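Local structure of lithostathine-1-alpha (Homo sapiens, 1QDD) at residues Ser64-Ser69 with Thr122-Trp127; Glu16-Tyr21 with Cys25-Glu30. The protein might inhibit spontaneous calcium carbonate precipitation, and may be associated with pancreas and brain regeneration. The protein carries 1 engineered substitution. One frame throughout, in Å; residues are numbered along the deposited sequence.

Contact 1: residues Ser64-Ser69 with Thr122-Trp127; sequences SLIKES and TGFQKW
Ile66, near the end of helix 56-68, rests one methyl on the ring of Phe124. The ring comes from the loop between strands 115-119 and 127-130 of this C-type lectin fold. The side chain of Phe124 can be followed outward. Its CB leaves the backbone toward the helix. CG is anti to the carbonyl carbon (chi1 -57°), which carries the ring out to Ile66 and Lys67. Phe124 CG lies 4.0 Å from Ile66 CG2, and Phe124 CD2 is about as far. Phe124 CD1 is closer to the same methyl and also meets Lys67 CG at 4.2 Å. That methylene lies at the ring edge, near the ring plane. Phe124 CE1 makes the closest approach, 3.6 Å from Ile66 CG2. Phe124 CZ lies 3.8 Å from Ile66 CG2, and CE2 is slightly farther from it.

Ile66 CG2 thus lies above the ring centre, within reach of all six ring carbons. This is a CH-pi contact, with CG2 11° off the ring normal. The methyl is placed there because CG2 is anti to the backbone N of Ile66. Val76 of strand 75-78 touches both Ile66 and Phe124, and Leu118 also packs on Ile66. A type I' turn from Thr122 to Gln125 presents Phe124, with Gly123 and Phe124 both at positive phi.

On the helix side, Ile66 O accepts from Ser69 N and from Ser69 OG, the latter at 2.7 Å. No hydrogen bond crosses between the segments. The helix end and the turn are therefore joined here by apolar and CH-pi packing, with the aliphatic part of Lys67 bordering a buried centre.

Contact 2: residues Glu16-Tyr21 with Cys25-Glu30; sequences EGTNAY and CYYFNE
Asn19 and Tyr26 are joined by two backbone hydrogen bonds in the beta hairpin of strands 19-21 and 24-33, part of the C-type lectin fold. Asn19 N donates to Tyr26 O at 2.9 Å in a nearly straight bond (N-H...O 164°). Tyr26 N returns a bond of the same length to Asn19 O, more bent at 147°. They form an antiparallel hydrogen-bonded pair. Ala20 and Cys25 form the next, non-hydrogen-bonded pair. Cys25 CA also approaches Asn19 O at 3.4 Å in a CA-H...O contact. A disulfide ties Cys25 to Cys14, so the chain leading into the hairpin is fixed covalently as well.

Water 1 donates to both Tyr21 O and Tyr26 OH and bridges the strands beyond the paired residues. Tyr26 OH is also hydrogen-bonded to Glu58 of helix 56-68, so this hydroxyl links hairpin, water and helix. The Tyr26 ring runs toward Tyr21 because its CG is anti to the carbonyl carbon (chi1 -61°). Asn19 O and Tyr21 O both lie at its edge, in the ring plane. Its CE1 packs on Tyr21 CB at 3.7 Å, and the two side chains cross at a slant. Phe61 of the same helix stacks on Tyr21 and meets Tyr26 edge-to-face.

At the other end, Thr18 and Tyr27 lie side by side and point the same way. Thr18 OG1 is hydrogen-bonded to Pro15 O, while its methyl meets the tyrosine. Thr18 CG2 stands 3.7 Å from Tyr27 CD2, and Gly17 O lies 3.6 Å from Tyr27 CB.

Overall arrangement
From the N terminus, contact 2 comes first. It closes a short hairpin, with three residues between segments 16-21 and 25-30. Strand 24-33 then pairs with strand 136-143 near the C terminus. Contact 1 opens later, on helix 56-68, and closes a long loop of 52 residues at segment 122-127. The two contacts are in series and neither nests in the other. Their centres are about 14 Å apart. Leu65 and Ser69 join them: Leu65 touches Asn19 and Tyr26, and Ser69 touches Phe28. Helix 56-68 thus packs against both the N-terminal hairpin and the turn after strand 115-119.

Contact 1: residues Ser64-Ser69 with Thr122-Trp127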
# COMPACT_ATOMS: atom_id res chain seq x y z
N SER A 64 9.09 6.07 4.57
CA SER A 64 9.28 7.06 5.62
C SER A 64 8.11 7.06 6.59
O SER A 64 8.28 7.15 7.82
CB SER A 64 9.48 8.45 5.02
OG SER A 64 8.28 9.11 4.71
N LEU A 65 6.88 6.94 6.09
CA LEU A 65 5.67 6.87 6.89
C LEU A 65 5.69 5.68 7.83
O LEU A 65 5.35 5.78 9.02
CB LEU A 65 4.47 6.80 5.95
CG LEU A 65 3.09 6.87 6.61
CD1 LEU A 65 2.88 8.23 7.25
CD2 LEU A 65 1.98 6.62 5.60
N ILE A 66 6.10 4.52 7.35
CA ILE A 66 6.20 3.31 8.18
C ILE A 66 7.27 3.51 9.24
O ILE A 66 7.06 3.22 10.43
CB ILE A 66 6.43 2.06 7.34
CG1 ILE A 66 5.26 1.80 6.39
CG2 ILE A 66 6.66 0.87 8.26
CD1 ILE A 66 5.58 0.84 5.26
N LYS A 67 8.46 3.98 8.88
CA LYS A 67 9.54 4.21 9.84
C LYS A 67 9.14 5.20 10.91
O LYS A 67 9.42 4.96 12.11
CB LYS A 67 10.79 4.67 9.09
CG LYS A 67 11.57 3.58 8.38
CD LYS A 67 13.03 3.99 8.18
CE LYS A 67 13.92 3.31 9.21
NZ LYS A 67 14.96 4.23 9.75
N GLU A 68 8.46 6.28 10.58
CA GLU A 68 8.03 7.29 11.53
C GLU A 68 7.01 6.81 12.55
O GLU A 68 6.88 7.39 13.64
CB GLU A 68 7.51 8.53 10.76
CG GLU A 68 8.66 9.32 10.14
CD GLU A 68 8.23 10.49 9.28
OE1 GLU A 68 7.03 10.85 9.29
OE2 GLU A 68 9.10 11.08 8.60
N SER A 69 6.31 5.72 12.28
CA SER A 69 5.38 5.13 13.22
C SER A 69 6.08 4.51 14.42
O SER A 69 5.40 4.27 15.43
CB SER A 69 4.51 4.04 12.56
OG SER A 69 5.24 2.83 12.40
N THR A 122 15.13 -4.11 4.38
CA THR A 122 15.47 -3.21 3.30
C THR A 122 14.99 -1.79 3.55
O THR A 122 14.89 -0.97 2.62
CB THR A 122 14.89 -3.69 1.95
OG1 THR A 122 13.46 -3.61 1.97
CG2 THR A 122 15.35 -5.11 1.66
N GLY A 123 14.63 -1.45 4.79
CA GLY A 123 14.12 -0.13 5.14
C GLY A 123 12.74 0.11 4.55
O GLY A 123 12.34 1.26 4.33
N PHE A 124 11.97 -0.95 4.28
CA PHE A 124 10.63 -0.89 3.70
C PHE A 124 10.68 -0.34 2.27
O PHE A 124 9.65 0.17 1.80
CB PHE A 124 9.62 -0.17 4.58
CG PHE A 124 9.50 -0.76 5.96
CD1 PHE A 124 10.05 -0.11 7.05
CD2 PHE A 124 8.84 -1.95 6.19
CE1 PHE A 124 9.96 -0.64 8.33
CE2 PHE A 124 8.76 -2.49 7.47
CZ PHE A 124 9.31 -1.82 8.54
N GLN A 125 11.77 -0.52 1.54
CA GLN A 125 11.88 -0.06 0.18
C GLN A 125 11.79 -1.18 -0.85
O GLN A 125 11.56 -0.85 -2.03
CB GLN A 125 13.22 0.67 -0.02
CG GLN A 125 13.31 1.99 0.72
CD GLN A 125 14.59 2.73 0.36
OE1 GLN A 125 14.96 2.82 -0.81
NE2 GLN A 125 15.29 3.22 1.37
N LYS A 126 12.00 -2.43 -0.47
CA LYS A 126 11.95 -3.55 -1.41
C LYS A 126 10.83 -4.52 -1.06
O LYS A 126 10.32 -4.55 0.05
CB LYS A 126 13.28 -4.29 -1.49
CG LYS A 126 14.51 -3.47 -1.83
CD LYS A 126 14.64 -3.22 -3.32
CE LYS A 126 15.94 -2.51 -3.68
NZ LYS A 126 15.86 -1.97 -5.07
N TRP A 127 10.41 -5.30 -2.05
CA TRP A 127 9.25 -6.15 -2.04
C TRP A 127 9.56 -7.64 -1.99
O TRP A 127 10.53 -8.09 -2.60
CB TRP A 127 8.46 -5.90 -3.33
CG TRP A 127 8.03 -4.50 -3.63
CD1 TRP A 127 8.10 -3.40 -2.85
CD2 TRP A 127 7.43 -4.04 -4.87
NE1 TRP A 127 7.60 -2.28 -3.48
CE2 TRP A 127 7.18 -2.67 -4.72
CE3 TRP A 127 7.09 -4.69 -6.05
CZ2 TRP A 127 6.59 -1.92 -5.75
CZ3 TRP A 127 6.51 -3.94 -7.07
CH2 TRP A 127 6.27 -2.58 -6.90

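Contact 2: residues Glu16-Tyr21 with Cys25-Glu30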
# COMPACT_ATOMS: atom_id res chain seq x y z
N GLU A 16 -6.94 13.88 10.71
CA GLU A 16 -6.05 13.47 11.78
C GLU A 16 -5.71 11.98 11.66
O GLU A 16 -6.59 11.15 11.47
CB GLU A 16 -6.65 13.71 13.18
CG GLU A 16 -5.82 13.25 14.35
CD GLU A 16 -6.52 13.05 15.68
OE1 GLU A 16 -7.75 13.19 15.77
OE2 GLU A 16 -5.82 12.73 16.68
N GLY A 17 -4.43 11.65 11.79
CA GLY A 17 -3.97 10.28 11.71
C GLY A 17 -3.57 9.85 10.31
O GLY A 17 -3.07 8.74 10.11
N THR A 18 -3.83 10.70 9.31
CA THR A 18 -3.48 10.39 7.92
C THR A 18 -2.57 11.49 7.38
O THR A 18 -2.52 12.61 7.90
CB THR A 18 -4.69 10.16 7.01
OG1 THR A 18 -5.29 11.41 6.64
CG2 THR A 18 -5.75 9.25 7.60
N ASN A 19 -1.75 11.16 6.38
CA ASN A 19 -0.75 12.06 5.84
C ASN A 19 -0.90 12.26 4.34
O ASN A 19 -1.11 11.31 3.58
CB ASN A 19 0.64 11.50 6.13
CG ASN A 19 1.08 11.65 7.57
OD1 ASN A 19 0.59 10.95 8.45
ND2 ASN A 19 2.02 12.56 7.83
N ALA A 20 -0.71 13.51 3.89
CA ALA A 20 -0.83 13.87 2.49
C ALA A 20 0.44 13.65 1.67
O ALA A 20 1.53 14.00 2.11
CB ALA A 20 -1.21 15.35 2.39
N TYR A 21 0.26 13.20 0.43
CA TYR A 21 1.31 13.17 -0.58
C TYR A 21 0.62 13.23 -1.94
O TYR A 21 -0.22 12.40 -2.28
CB TYR A 21 2.20 11.92 -0.48
CG TYR A 21 3.26 11.83 -1.56
CD1 TYR A 21 4.39 12.64 -1.54
CD2 TYR A 21 3.12 10.94 -2.62
CE1 TYR A 21 5.33 12.57 -2.55
CE2 TYR A 21 4.06 10.86 -3.63
CZ TYR A 21 5.17 11.67 -3.58
OH TYR A 21 6.11 11.59 -4.60
N CYS A 25 -4.24 10.70 0.48
CA CYS A 25 -4.01 10.56 1.92
C CYS A 25 -3.62 9.11 2.22
O CYS A 25 -4.15 8.19 1.59
CB CYS A 25 -5.23 10.95 2.75
SG CYS A 25 -5.88 12.60 2.44
N TYR A 26 -2.67 8.95 3.13
CA TYR A 26 -2.11 7.64 3.46
C TYR A 26 -2.05 7.37 4.96
O TYR A 26 -1.84 8.33 5.72
CB TYR A 26 -0.66 7.61 2.94
CG TYR A 26 -0.40 7.78 1.47
CD1 TYR A 26 -0.55 9.03 0.85
CD2 TYR A 26 0.04 6.72 0.67
CE1 TYR A 26 -0.31 9.21 -0.50
CE2 TYR A 26 0.28 6.91 -0.69
CZ TYR A 26 0.11 8.15 -1.26
OH TYR A 26 0.35 8.38 -2.60
N TYR A 27 -2.13 6.12 5.38
CA TYR A 27 -1.92 5.81 6.79
C TYR A 27 -1.47 4.36 6.97
O TYR A 27 -1.81 3.47 6.19
CB TYR A 27 -3.14 6.05 7.68
CG TYR A 27 -4.40 5.32 7.29
CD1 TYR A 27 -4.72 4.09 7.85
CD2 TYR A 27 -5.27 5.83 6.33
CE1 TYR A 27 -5.87 3.40 7.48
CE2 TYR A 27 -6.42 5.17 5.96
CZ TYR A 27 -6.72 3.96 6.55
OH TYR A 27 -7.87 3.29 6.18
N PHE A 28 -0.68 4.12 8.01
CA PHE A 28 -0.19 2.81 8.42
C PHE A 28 -1.08 2.27 9.54
O PHE A 28 -1.37 2.99 10.51
CB PHE A 28 1.26 2.90 8.90
CG PHE A 28 1.81 1.65 9.52
CD1 PHE A 28 2.11 1.62 10.88
CD2 PHE A 28 2.03 0.50 8.78
CE1 PHE A 28 2.61 0.48 11.48
CE2 PHE A 28 2.53 -0.64 9.38
CZ PHE A 28 2.82 -0.66 10.72
N ASN A 29 -1.62 1.08 9.43
CA ASN A 29 -2.46 0.42 10.43
C ASN A 29 -1.71 -0.80 10.96
O ASN A 29 -1.39 -1.72 10.19
CB ASN A 29 -3.79 0.02 9.79
CG ASN A 29 -4.87 -0.43 10.75
OD1 ASN A 29 -6.09 -0.40 10.47
ND2 ASN A 29 -4.48 -0.91 11.91
N GLU A 30 -1.42 -0.85 12.26
CA GLU A 30 -0.68 -1.95 12.88
C GLU A 30 -1.49 -3.19 13.18
O GLU A 30 -0.95 -4.20 13.70
CB GLU A 30 0.09 -1.44 14.12
CG GLU A 30 1.40 -2.20 14.36
CD GLU A 30 2.22 -1.59 15.48
OE1 GLU A 30 1.73 -1.54 16.62
OE2 GLU A 30 3.36 -1.15 15.22
O HOH W 1 -0.12 10.32 -4.69